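Side-chain contacts in 4-alpha-glucanotransferase (PDB 5B68), which belongs to the amylomaltase (disproportionating enzyme) family and is built around a TIM-barrel-type domain preceded by a beta-sandwich domain: residues D603-S607 with A608-P612; G625-A628 with E629-G633. All coordinates share one frame; numbering follows the deposited sequence.

Contact 1 of 2, residues D603-S607 with A608-P612; sequences DVAAS and ANALP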
loop_
_atom_site.group_PDB
_atom_site.type_symbol
_atom_site.label_atom_id
_atom_site.label_comp_id
_atom_site.label_asym_id
_atom_site.label_seq_id
_atom_site.Cartn_x
_atom_site.Cartn_y
_atom_site.Cartn_z
ATOM N N ASP A 603 28.823 2.017 -18.209
ATOM C CA ASP A 603 30.209 1.749 -17.788
ATOM C C ASP A 603 30.305 0.953 -16.523
ATOM O O ASP A 603 31.175 0.069 -16.372
ATOM C CB ASP A 603 31.018 3.057 -17.653
ATOM C CG ASP A 603 31.407 3.650 -19.009
ATOM O OD1 ASP A 603 31.301 2.948 -20.059
ATOM O OD2 ASP A 603 31.726 4.861 -19.004
ATOM N N VAL A 604 29.420 1.245 -15.564
ATOM C CA VAL A 604 29.460 0.458 -14.312
ATOM C C VAL A 604 29.039 -0.976 -14.563
ATOM O O VAL A 604 29.573 -1.894 -13.964
ATOM C CB VAL A 604 28.647 1.176 -13.183
ATOM C CG1 VAL A 604 28.095 0.224 -12.176
ATOM C CG2 VAL A 604 29.530 2.253 -12.527
ATOM N N ALA A 605 28.038 -1.146 -15.434
ATOM C CA ALA A 605 27.572 -2.498 -15.830
ATOM C C ALA A 605 28.694 -3.311 -16.501
ATOM O O ALA A 605 28.922 -4.492 -16.192
ATOM C CB ALA A 605 26.344 -2.378 -16.731
ATOM N N ALA A 606 29.449 -2.626 -17.331
ATOM C CA ALA A 606 30.598 -3.233 -17.974
ATOM C C ALA A 606 31.696 -3.594 -17.000
ATOM O O ALA A 606 32.350 -4.605 -17.215
ATOM C CB ALA A 606 31.100 -2.333 -19.121
ATOM N N SER A 607 31.925 -2.827 -15.917
ATOM C CA SER A 607 32.891 -3.240 -14.894
ATOM C C SER A 607 32.479 -4.485 -14.179
ATOM O O SER A 607 33.292 -5.226 -13.621
ATOM C CB SER A 607 33.076 -2.124 -13.848
ATOM O OG SER A 607 33.664 -1.009 -14.490
ATOM N N ALA A 608 31.174 -4.731 -14.191
ATOM C CA ALA A 608 30.631 -5.971 -13.627
ATOM C C ALA A 608 30.506 -7.096 -14.684
ATOM O O ALA A 608 29.945 -8.117 -14.383
ATOM C CB ALA A 608 29.266 -5.675 -13.012
ATOM N N ASN A 609 31.058 -6.901 -15.876
ATOM C CA ASN A 609 30.989 -7.889 -16.971
ATOM C C ASN A 609 29.583 -8.103 -17.545
ATOM O O ASN A 609 29.354 -9.049 -18.275
ATOM C CB ASN A 609 31.731 -9.180 -16.587
ATOM C CG ASN A 609 33.247 -8.914 -16.391
ATOM O OD1 ASN A 609 33.830 -8.172 -17.139
ATOM N ND2 ASN A 609 33.838 -9.498 -15.396
ATOM N N ALA A 610 28.634 -7.217 -17.199
ATOM C CA ALA A 610 27.231 -7.394 -17.681
ATOM C C ALA A 610 27.070 -6.934 -19.120
ATOM O O ALA A 610 26.137 -7.300 -19.819
ATOM C CB ALA A 610 26.267 -6.620 -16.768
ATOM N N LEU A 611 27.979 -6.083 -19.568
ATOM C CA LEU A 611 27.970 -5.561 -20.914
ATOM C C LEU A 611 29.409 -5.536 -21.350
ATOM O O LEU A 611 30.262 -5.525 -20.502
ATOM C CB LEU A 611 27.459 -4.125 -20.978
ATOM C CG LEU A 611 25.960 -3.968 -20.901
ATOM C CD1 LEU A 611 25.665 -2.513 -20.657
ATOM C CD2 LEU A 611 25.337 -4.431 -22.203
ATOM N N PRO A 612 29.653 -5.513 -22.672
ATOM C CA PRO A 612 31.090 -5.253 -23.101
ATOM C C PRO A 612 31.541 -3.824 -22.757
ATOM O O PRO A 612 30.752 -2.847 -22.797
ATOM C CB PRO A 612 31.036 -5.458 -24.595
ATOM C CG PRO A 612 29.681 -5.003 -24.989
ATOM C CD PRO A 612 28.747 -5.427 -23.826
HETATM O O HOH W 1 32.811 -6.306 -19.664
#
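A Schellman motif closes helix 587-607, with Asn609 as its C-prime residue, and the turn folds Ala610 and Leu611 back against the last helical residues. Two nested backbone bonds define it: Ala610 N donates to Ala605 O at 2.9 Å, and Asn609 N to Ala606 O at 3.0 Å. Asn609 has a positive phi of 67°, a conformation that asparagine tolerates better than most residues with a side chain. Ala608 N, one residue earlier, reaches Val604 O at 3.3 Å and makes a further weak bond to Ala605 O.

Small residues suit the inside of this turn. The methyl of Ala610, its CB, lies 3.5 Å from Ala605 O, the acceptor of its own amide. With CG anti to its carbonyl carbon (chi1 -78°), Leu611 turns CD1 back onto Ala605 CB at 4.0 Å, an apolar contact between loop and helix end. Ala606 CA lies 3.4 Å from Leu611 O in a CA-H...O contact. A water is placed to donate to both Ala606 O and Leu611 O, though it may not serve both at once.

Asp603 OD1 accepts a bond from Tyr616 N farther along the loop, and Phe637 of helix 627-639 packs against Val604, Ala605, Ala608 and Ala610.

Contact 2 of 2, residues G625-A628 with E629-G633; sequences GELA and ELLEG
Gly625 and Glu626 lead into helix 627-639, where the Glu629 carboxylate folds back to the N-cap amide, the one half of a capping box that is found here. At Gly625 the CA lies 3.6 Å from Glu629 OE1; with phi at 128°, a beta carbon would press on the preceding carbonyl, so glycine fits. Glu626 occupies the N-cap. Its backbone N donates to Glu629 OE1 at 2.9 Å in a nearly straight bond (167°), using the anti lone pair of that oxygen. Glutamate suits the third position of the helix because its chain is long enough to return to the N-cap amide: CG sits beside the backbone N (chi1 -50°) and the next torsion is extended. The Glu626 chain, bent at chi2, crosses it with the carboxylate planes almost perpendicular. Glu626 O then accepts Leu630 N, the first turn's main-chain bond.

Leu627 begins the apolar face. Both its methyls meet Leu631 one turn on, CD2 lying 3.7 Å from Leu631 CD1, and helix 565-569 covers Leu627 and Leu630. The methyl of Ala628 touches Leu695 and Arg698 of helix 694-702, where a small side chain suits the close approach. Arg698 also forms a salt bridge with Glu632 OE2, while Glu632 CG lies 3.3 Å from Ala628 O, which accepts Glu632 N at 2.9 Å.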
loop_
_atom_site.group_PDB
_atom_site.type_symbol
_atom_site.label_atom_id
_atom_site.label_comp_id
_atom_site.label_asym_id
_atom_site.label_seq_id
_atom_site.Cartn_x
_atom_site.Cartn_y
_atom_site.Cartn_z
ATOM N N GLY A 625 24.497 -0.071 -28.646
ATOM C CA GLY A 625 24.095 -1.463 -28.817
ATOM C C GLY A 625 22.642 -1.493 -29.180
ATOM O O GLY A 625 21.943 -0.486 -29.041
ATOM N N GLU A 626 22.172 -2.662 -29.577
ATOM C CA GLU A 626 20.778 -2.887 -29.882
ATOM C C GLU A 626 19.952 -2.860 -28.600
ATOM O O GLU A 626 20.457 -3.145 -27.547
ATOM C CB GLU A 626 20.615 -4.258 -30.503
ATOM C CG GLU A 626 21.411 -4.478 -31.757
ATOM C CD GLU A 626 20.555 -4.278 -32.966
ATOM O OE1 GLU A 626 20.214 -3.115 -33.246
ATOM O OE2 GLU A 626 20.205 -5.279 -33.617
ATOM N N LEU A 627 18.662 -2.594 -28.719
ATOM C CA LEU A 627 17.828 -2.482 -27.546
ATOM C C LEU A 627 17.903 -3.760 -26.737
ATOM O O LEU A 627 18.109 -3.712 -25.548
ATOM C CB LEU A 627 16.380 -2.301 -27.996
ATOM C CG LEU A 627 15.289 -1.788 -27.055
ATOM C CD1 LEU A 627 14.048 -2.650 -27.042
ATOM C CD2 LEU A 627 15.780 -1.503 -25.656
ATOM N N ALA A 628 17.816 -4.902 -27.395
ATOM C CA ALA A 628 17.852 -6.174 -26.695
ATOM C C ALA A 628 19.162 -6.370 -25.944
ATOM O O ALA A 628 19.172 -6.904 -24.867
ATOM C CB ALA A 628 17.592 -7.334 -27.640
ATOM N N GLU A 629 20.268 -5.956 -26.536
ATOM C CA GLU A 629 21.549 -6.080 -25.858
ATOM C C GLU A 629 21.630 -5.233 -24.582
ATOM O O GLU A 629 22.165 -5.648 -23.589
ATOM C CB GLU A 629 22.698 -5.768 -26.812
ATOM C CG GLU A 629 22.593 -6.523 -28.127
ATOM C CD GLU A 629 23.710 -6.190 -29.097
ATOM O OE1 GLU A 629 23.844 -5.033 -29.498
ATOM O OE2 GLU A 629 24.459 -7.104 -29.449
ATOM N N LEU A 630 21.084 -4.039 -24.641
ATOM C CA LEU A 630 21.096 -3.134 -23.486
ATOM C C LEU A 630 20.161 -3.669 -22.404
ATOM O O LEU A 630 20.550 -3.709 -21.256
ATOM C CB LEU A 630 20.712 -1.743 -23.925
ATOM C CG LEU A 630 21.770 -1.073 -24.807
ATOM C CD1 LEU A 630 21.168 0.099 -25.535
ATOM C CD2 LEU A 630 22.959 -0.654 -24.013
ATOM N N LEU A 631 18.974 -4.103 -22.800
ATOM C CA LEU A 631 18.083 -4.784 -21.856
ATOM C C LEU A 631 18.722 -5.974 -21.196
ATOM O O LEU A 631 18.663 -6.166 -20.004
ATOM C CB LEU A 631 16.826 -5.214 -22.558
ATOM C CG LEU A 631 15.886 -4.101 -22.932
ATOM C CD1 LEU A 631 14.861 -4.613 -23.869
ATOM C CD2 LEU A 631 15.243 -3.459 -21.678
ATOM N N GLU A 632 19.376 -6.821 -21.983
ATOM C CA GLU A 632 20.054 -7.964 -21.418
ATOM C C GLU A 632 21.111 -7.508 -20.410
ATOM O O GLU A 632 21.249 -8.094 -19.342
ATOM C CB GLU A 632 20.722 -8.778 -22.554
ATOM C CG GLU A 632 19.803 -9.696 -23.285
ATOM C CD GLU A 632 20.428 -10.297 -24.570
ATOM O OE1 GLU A 632 21.277 -9.645 -25.228
ATOM O OE2 GLU A 632 20.001 -11.392 -24.924
ATOM N N GLY A 633 21.914 -6.504 -20.774
ATOM C CA GLY A 633 23.010 -6.068 -19.908
ATOM C C GLY A 633 22.531 -5.471 -18.577
ATOM O O GLY A 633 23.040 -5.781 -17.521
#

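Contacts 1 and 2 mark the end of one helix and the start of the next: helix 587-607 stops in contact 1, a loop follows, and helix 627-639 opens in contact 2. Their centres are 12 Å apart, and they touch directly. Ala610 CB of 608-612 lies 3.4 Å from Gly633 O, while Leu611 CD2 rests 3.7 Å from Gly633 CA. The absence of a side chain on Gly633 suits this close approach. Leu611 thus serves both contacts, CD1 facing helix 587-607 and CD2 helix 627-639. Both lie far from the middle of the chain, with their centres about 35 and 33 Å from its centre.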